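Local coordinates for protein necrotic enteritis toxin B (PDB 4I0N) that is a pore-forming toxin that probably assembles into membrane-spanning beta-barrel pores, as other members of the alpha-hemolysin family do, at residues Lys80-Ala92 with Arg159-Phe172. Residues are numbered along the deposited sequence; the frame is centred on the assembly and turned at random.
Sequences KWPETYRINVKSA and RKDDANLASWDIKF
Arg86 holds the Asp169 carboxylate with two nitrogens, NE reaching OD1 at 2.7 Å and NH2 reaching OD2 at 3.1 Å, each through the syn lone pair of its oxygen. Guanidinium and carboxylate are nearly coplanar (12°), the geometry of a bidentate salt bridge; the arginine chain, extended to CG and CD, bends at chi3 to reach it. Arg159 lies flat on the Arg86 guanidinium, centres 3.7 Å apart. The like charges this brings together are probably eased by Asp169. Behind the stack, Arg159 NH1 donates in its own guanidinium plane to Ser167 OG at 2.7 Å, and that hydroxyl in turn donates a hydrogen bond to Asn88 OD1; Asn88 ND2 is hydrogen-bonded to OE1 of Glu242 on strand 236-255, which also pairs with strand 76-92.

These pairs lie on one face of an antiparallel pairing in the beta-rich, alpha-hemolysin-like fold, where the strand axes of 84-92 and 165-172 run at 171° between their N-to-C directions, with a register from Thr84-Lys171 to Lys90-Leu165. Paired backbone bonds at Tyr85-Ile170, Ile87-Trp168 and Val89-Ala166 fix it. On the other face, Ile87 CD1 meets Ile170 CD1 at 3.8 Å while Val89 CG2 touches the edge of the Trp168 ring, and Leu60 and Ile64 of strand 53-65 pack against Ile87, joining two sheets through an apolar layer.

At the Glu83 corner, Lys171 NZ forms a salt bridge with Glu83 OE2, on its syn lone pair, at 2.7 Å. Thr84 OG1 donates to the other oxygen, OE1, from above the carboxylate plane, and one water links OG1 to NZ while another joins OE2 to Phe172 O. Next to it the Trp81 edge points into the Phe172 face, a T-shaped pair with planes at 76°. At the opposite end, Asn164 bonds Ser91 through both its backbone O and its ND2, the latter donating to Ser91 O at 3.0 Å.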
loop_
_atom_site.group_PDB
_atom_site.type_symbol
_atom_site.label_atom_id
_atom_site.label_comp_id
_atom_site.label_asym_id
_atom_site.label_seq_id
_atom_site.Cartn_x
_atom_site.Cartn_y
_atom_site.Cartn_z
ATOM N N LYS A 80 13.090 10.589 -12.070
ATOM C CA LYS A 80 12.585 9.277 -11.717
ATOM C C LYS A 80 11.486 9.441 -10.667
ATOM O O LYS A 80 11.687 10.135 -9.662
ATOM C CB LYS A 80 13.715 8.386 -11.180
ATOM C CG LYS A 80 13.239 6.957 -10.916
ATOM C CD LYS A 80 14.340 6.066 -10.403
ATOM C CE LYS A 80 14.742 6.385 -8.951
ATOM N NZ LYS A 80 13.686 5.987 -7.960
ATOM N N TRP A 81 10.354 8.763 -10.856
ATOM C CA TRP A 81 9.189 8.992 -9.999
ATOM C C TRP A 81 8.390 7.686 -9.880
ATOM O O TRP A 81 8.527 6.815 -10.741
ATOM C CB TRP A 81 8.337 10.148 -10.562
ATOM C CG TRP A 81 7.743 9.865 -11.909
ATOM C CD1 TRP A 81 8.378 9.902 -13.124
ATOM C CD2 TRP A 81 6.401 9.464 -12.165
ATOM N NE1 TRP A 81 7.489 9.568 -14.131
ATOM C CE2 TRP A 81 6.278 9.269 -13.563
ATOM C CE3 TRP A 81 5.284 9.234 -11.341
ATOM C CZ2 TRP A 81 5.077 8.868 -14.169
ATOM C CZ3 TRP A 81 4.083 8.850 -11.933
ATOM C CH2 TRP A 81 3.991 8.675 -13.347
ATOM N N PRO A 82 7.616 7.525 -8.786
ATOM C CA PRO A 82 6.903 6.263 -8.577
ATOM C C PRO A 82 5.547 6.253 -9.277
ATOM O O PRO A 82 4.665 7.074 -8.967
ATOM C CB PRO A 82 6.741 6.210 -7.056
ATOM C CG PRO A 82 6.602 7.635 -6.662
ATOM C CD PRO A 82 7.566 8.388 -7.592
ATOM N N GLU A 83 5.395 5.346 -10.237
ATOM C CA GLU A 83 4.163 5.292 -11.004
ATOM C C GLU A 83 3.160 4.349 -10.353
ATOM O O GLU A 83 1.952 4.589 -10.443
ATOM C CB GLU A 83 4.444 4.935 -12.473
ATOM C CG GLU A 83 3.201 5.029 -13.397
ATOM C CD GLU A 83 2.335 3.776 -13.374
ATOM O OE1 GLU A 83 2.809 2.711 -12.899
ATOM O OE2 GLU A 83 1.167 3.862 -13.829
ATOM N N THR A 84 3.652 3.289 -9.701
ATOM C CA THR A 84 2.787 2.325 -8.990
ATOM C C THR A 84 3.444 1.857 -7.695
ATOM O O THR A 84 4.613 1.430 -7.694
ATOM C CB THR A 84 2.404 1.058 -9.863
ATOM O OG1 THR A 84 1.606 1.460 -10.994
ATOM C CG2 THR A 84 1.588 0.045 -9.020
ATOM N N TYR A 85 2.692 1.929 -6.592
ATOM C CA TYR A 85 3.062 1.180 -5.396
ATOM C C TYR A 85 2.206 -0.100 -5.320
ATOM O O TYR A 85 0.992 -0.028 -5.380
ATOM C CB TYR A 85 2.798 2.006 -4.154
ATOM C CG TYR A 85 3.586 3.277 -4.036
ATOM C CD1 TYR A 85 4.786 3.307 -3.300
ATOM C CD2 TYR A 85 3.106 4.473 -4.587
ATOM C CE1 TYR A 85 5.509 4.500 -3.136
ATOM C CE2 TYR A 85 3.835 5.684 -4.443
ATOM C CZ TYR A 85 5.029 5.676 -3.711
ATOM O OH TYR A 85 5.732 6.856 -3.544
ATOM N N ARG A 86 2.846 -1.255 -5.155
ATOM C CA ARG A 86 2.137 -2.522 -4.991
ATOM C C ARG A 86 2.364 -3.079 -3.592
ATOM O O ARG A 86 3.517 -3.144 -3.104
ATOM C CB ARG A 86 2.603 -3.550 -6.006
ATOM C CG ARG A 86 1.837 -4.890 -5.853
ATOM C CD ARG A 86 2.132 -5.815 -7.029
ATOM N NE ARG A 86 1.535 -5.290 -8.249
ATOM C CZ ARG A 86 1.695 -5.812 -9.464
ATOM N NH1 ARG A 86 2.441 -6.893 -9.644
ATOM N NH2 ARG A 86 1.099 -5.245 -10.510
ATOM N N ILE A 87 1.269 -3.477 -2.953
ATOM C CA ILE A 87 1.339 -4.029 -1.597
ATOM C C ILE A 87 0.716 -5.414 -1.678
ATOM O O ILE A 87 -0.433 -5.553 -2.076
ATOM C CB ILE A 87 0.590 -3.130 -0.567
ATOM C CG1 ILE A 87 1.360 -1.818 -0.321
ATOM C CG2 ILE A 87 0.383 -3.863 0.793
ATOM C CD1 ILE A 87 1.011 -0.695 -1.254
ATOM N N ASN A 88 1.483 -6.436 -1.297
ATOM C CA ASN A 88 0.946 -7.790 -1.240
ATOM C C ASN A 88 0.976 -8.226 0.216
ATOM O O ASN A 88 1.980 -8.014 0.913
ATOM C CB ASN A 88 1.791 -8.770 -2.046
ATOM C CG ASN A 88 1.899 -8.417 -3.517
ATOM O OD1 ASN A 88 0.985 -7.869 -4.128
ATOM N ND2 ASN A 88 3.035 -8.750 -4.098
ATOM N N VAL A 89 -0.114 -8.831 0.671
ATOM C CA VAL A 89 -0.127 -9.422 1.988
ATOM C C VAL A 89 -0.468 -10.902 1.781
ATOM O O VAL A 89 -1.540 -11.223 1.275
ATOM C CB VAL A 89 -1.143 -8.716 2.913
ATOM C CG1 VAL A 89 -1.152 -9.373 4.265
ATOM C CG2 VAL A 89 -0.792 -7.216 3.081
ATOM N N LYS A 90 0.454 -11.791 2.151
ATOM C CA LYS A 90 0.292 -13.216 1.907
ATOM C C LYS A 90 0.168 -13.936 3.228
ATOM O O LYS A 90 0.844 -13.589 4.179
ATOM C CB LYS A 90 1.476 -13.796 1.125
ATOM C CG LYS A 90 1.568 -13.270 -0.307
ATOM C CD LYS A 90 2.830 -13.806 -0.971
ATOM C CE LYS A 90 2.966 -13.294 -2.395
ATOM N NZ LYS A 90 4.286 -13.723 -2.974
ATOM N N SER A 91 -0.742 -14.901 3.292
ATOM C CA SER A 91 -0.852 -15.775 4.451
ATOM C C SER A 91 -0.328 -17.168 4.061
ATOM O O SER A 91 -0.609 -17.684 2.963
ATOM C CB SER A 91 -2.297 -15.864 4.921
ATOM O OG SER A 91 -2.402 -16.704 6.048
ATOM N N ALA A 92 0.475 -17.749 4.943
ATOM C CA ALA A 92 0.978 -19.103 4.759
ATOM C C ALA A 92 0.982 -19.880 6.061
ATOM O O ALA A 92 1.259 -19.341 7.127
ATOM C CB ALA A 92 2.397 -19.066 4.173
ATOM N N ARG A 159 -6.132 -5.853 -6.633
ATOM C CA ARG A 159 -5.862 -6.697 -7.803
ATOM C C ARG A 159 -5.968 -8.186 -7.499
ATOM O O ARG A 159 -6.208 -8.987 -8.410
ATOM C CB ARG A 159 -4.494 -6.363 -8.396
ATOM C CG ARG A 159 -3.370 -6.296 -7.358
ATOM C CD ARG A 159 -2.023 -5.978 -7.987
ATOM N NE ARG A 159 -1.625 -6.995 -8.961
ATOM C CZ ARG A 159 -1.012 -8.140 -8.668
ATOM N NH1 ARG A 159 -0.709 -8.451 -7.414
ATOM N NH2 ARG A 159 -0.700 -8.990 -9.643
ATOM N N LYS A 160 -5.796 -8.551 -6.228
ATOM C CA LYS A 160 -5.992 -9.944 -5.791
ATOM C C LYS A 160 -6.712 -9.981 -4.450
ATOM O O LYS A 160 -6.465 -9.149 -3.575
ATOM C CB LYS A 160 -4.651 -10.694 -5.673
ATOM C CG LYS A 160 -3.827 -10.777 -6.963
ATOM C CD LYS A 160 -4.427 -11.762 -7.962
ATOM C CE LYS A 160 -3.717 -11.655 -9.307
ATOM N NZ LYS A 160 -4.235 -12.659 -10.273
ATOM N N ASP A 161 -7.631 -10.935 -4.309
ATOM C CA ASP A 161 -8.377 -11.087 -3.070
ATOM C C ASP A 161 -8.782 -12.549 -2.929
ATOM O O ASP A 161 -9.949 -12.910 -3.139
ATOM C CB ASP A 161 -9.607 -10.165 -3.054
ATOM N N ASP A 162 -7.808 -13.408 -2.621
ATOM C CA ASP A 162 -8.125 -14.812 -2.403
ATOM C C ASP A 162 -7.667 -15.288 -1.029
ATOM O O ASP A 162 -7.199 -14.479 -0.226
ATOM C CB ASP A 162 -7.643 -15.715 -3.548
ATOM C CG ASP A 162 -6.144 -15.759 -3.693
ATOM O OD1 ASP A 162 -5.415 -15.802 -2.685
ATOM O OD2 ASP A 162 -5.672 -15.810 -4.851
ATOM N N ALA A 163 -7.784 -16.587 -0.775
ATOM C CA ALA A 163 -7.580 -17.129 0.574
ATOM C C ALA A 163 -6.169 -16.905 1.147
ATOM O O ALA A 163 -5.999 -16.863 2.379
ATOM C CB ALA A 163 -7.977 -18.630 0.625
ATOM N N ASN A 164 -5.170 -16.760 0.268
ATOM C CA ASN A 164 -3.786 -16.612 0.738
ATOM C C ASN A 164 -3.063 -15.358 0.266
ATOM O O ASN A 164 -1.897 -15.168 0.611
ATOM C CB ASN A 164 -2.948 -17.853 0.394
ATOM C CG ASN A 164 -3.476 -19.097 1.039
ATOM O OD1 ASN A 164 -4.363 -19.755 0.497
ATOM N ND2 ASN A 164 -2.939 -19.443 2.203
ATOM N N LEU A 165 -3.744 -14.510 -0.518
ATOM C CA LEU A 165 -3.137 -13.274 -1.016
ATOM C C LEU A 165 -4.163 -12.160 -1.135
ATOM O O LEU A 165 -5.209 -12.349 -1.754
ATOM C CB LEU A 165 -2.488 -13.485 -2.400
ATOM C CG LEU A 165 -1.971 -12.290 -3.225
ATOM C CD1 LEU A 165 -0.824 -11.486 -2.533
ATOM C CD2 LEU A 165 -1.524 -12.770 -4.604
ATOM N N ALA A 166 -3.858 -11.010 -0.541
ATOM C CA ALA A 166 -4.585 -9.784 -0.796
ATOM C C ALA A 166 -3.544 -8.853 -1.398
ATOM O O ALA A 166 -2.433 -8.725 -0.872
ATOM C CB ALA A 166 -5.115 -9.188 0.514
ATOM N N SER A 167 -3.873 -8.244 -2.525
ATOM C CA SER A 167 -2.912 -7.383 -3.198
ATOM C C SER A 167 -3.583 -6.126 -3.725
ATOM O O SER A 167 -4.711 -6.189 -4.184
ATOM C CB SER A 167 -2.251 -8.141 -4.339
ATOM O OG SER A 167 -1.333 -7.288 -5.010
ATOM N N TRP A 168 -2.866 -5.007 -3.656
ATOM C CA TRP A 168 -3.370 -3.699 -4.057
ATOM C C TRP A 168 -2.322 -2.971 -4.881
ATOM O O TRP A 168 -1.150 -2.952 -4.510
ATOM C CB TRP A 168 -3.654 -2.833 -2.841
ATOM C CG TRP A 168 -4.723 -3.349 -1.924
ATOM C CD1 TRP A 168 -6.062 -3.076 -1.987
ATOM C CD2 TRP A 168 -4.540 -4.221 -0.805
ATOM N NE1 TRP A 168 -6.731 -3.725 -0.970
ATOM C CE2 TRP A 168 -5.821 -4.435 -0.227
ATOM C CE3 TRP A 168 -3.416 -4.843 -0.225
ATOM C CZ2 TRP A 168 -6.012 -5.224 0.925
ATOM C CZ3 TRP A 168 -3.612 -5.658 0.898
ATOM C CH2 TRP A 168 -4.893 -5.831 1.465
ATOM N N ASP A 169 -2.751 -2.385 -5.995
ATOM C CA ASP A 169 -1.928 -1.421 -6.714
ATOM C C ASP A 169 -2.447 -0.034 -6.429
ATOM O O ASP A 169 -3.645 0.228 -6.570
ATOM C CB ASP A 169 -1.979 -1.682 -8.220
ATOM C CG ASP A 169 -1.036 -2.764 -8.650
ATOM O OD1 ASP A 169 -0.236 -3.240 -7.813
ATOM O OD2 ASP A 169 -1.084 -3.142 -9.832
ATOM N N ILE A 170 -1.544 0.837 -6.001
ATOM C CA ILE A 170 -1.868 2.246 -5.852
ATOM C C ILE A 170 -1.153 2.905 -7.027
ATOM O O ILE A 170 0.085 3.046 -7.038
ATOM C CB ILE A 170 -1.476 2.804 -4.464
ATOM C CG1 ILE A 170 -2.395 2.212 -3.380
ATOM C CG2 ILE A 170 -1.544 4.354 -4.446
ATOM C CD1 ILE A 170 -2.041 0.801 -2.969
ATOM N N LYS A 171 -1.949 3.260 -8.034
ATOM C CA LYS A 171 -1.415 3.556 -9.356
ATOM C C LYS A 171 -1.719 4.996 -9.743
ATOM O O LYS A 171 -2.805 5.501 -9.516
ATOM C CB LYS A 171 -2.023 2.602 -10.406
ATOM C CG LYS A 171 -1.446 2.759 -11.806
ATOM C CD LYS A 171 -2.068 1.673 -12.746
ATOM C CE LYS A 171 -1.602 1.823 -14.209
ATOM N NZ LYS A 171 -0.124 1.567 -14.408
ATOM N N PHE A 172 -0.749 5.636 -10.370
ATOM C CA PHE A 172 -0.883 7.024 -10.746
ATOM C C PHE A 172 -2.016 7.171 -11.759
ATOM O O PHE A 172 -2.181 6.324 -12.668
ATOM C CB PHE A 172 0.437 7.501 -11.359
ATOM C CG PHE A 172 0.397 8.934 -11.806
ATOM C CD1 PHE A 172 0.448 9.963 -10.873
ATOM C CD2 PHE A 172 0.314 9.245 -13.172
ATOM C CE1 PHE A 172 0.405 11.306 -11.290
ATOM C CE2 PHE A 172 0.269 10.567 -13.595
ATOM C CZ PHE A 172 0.322 11.602 -12.644
HETATM O O HOH W 1 -0.610 5.695 -14.691
HETATM O O HOH W 2 0.643 -0.577 -12.658
#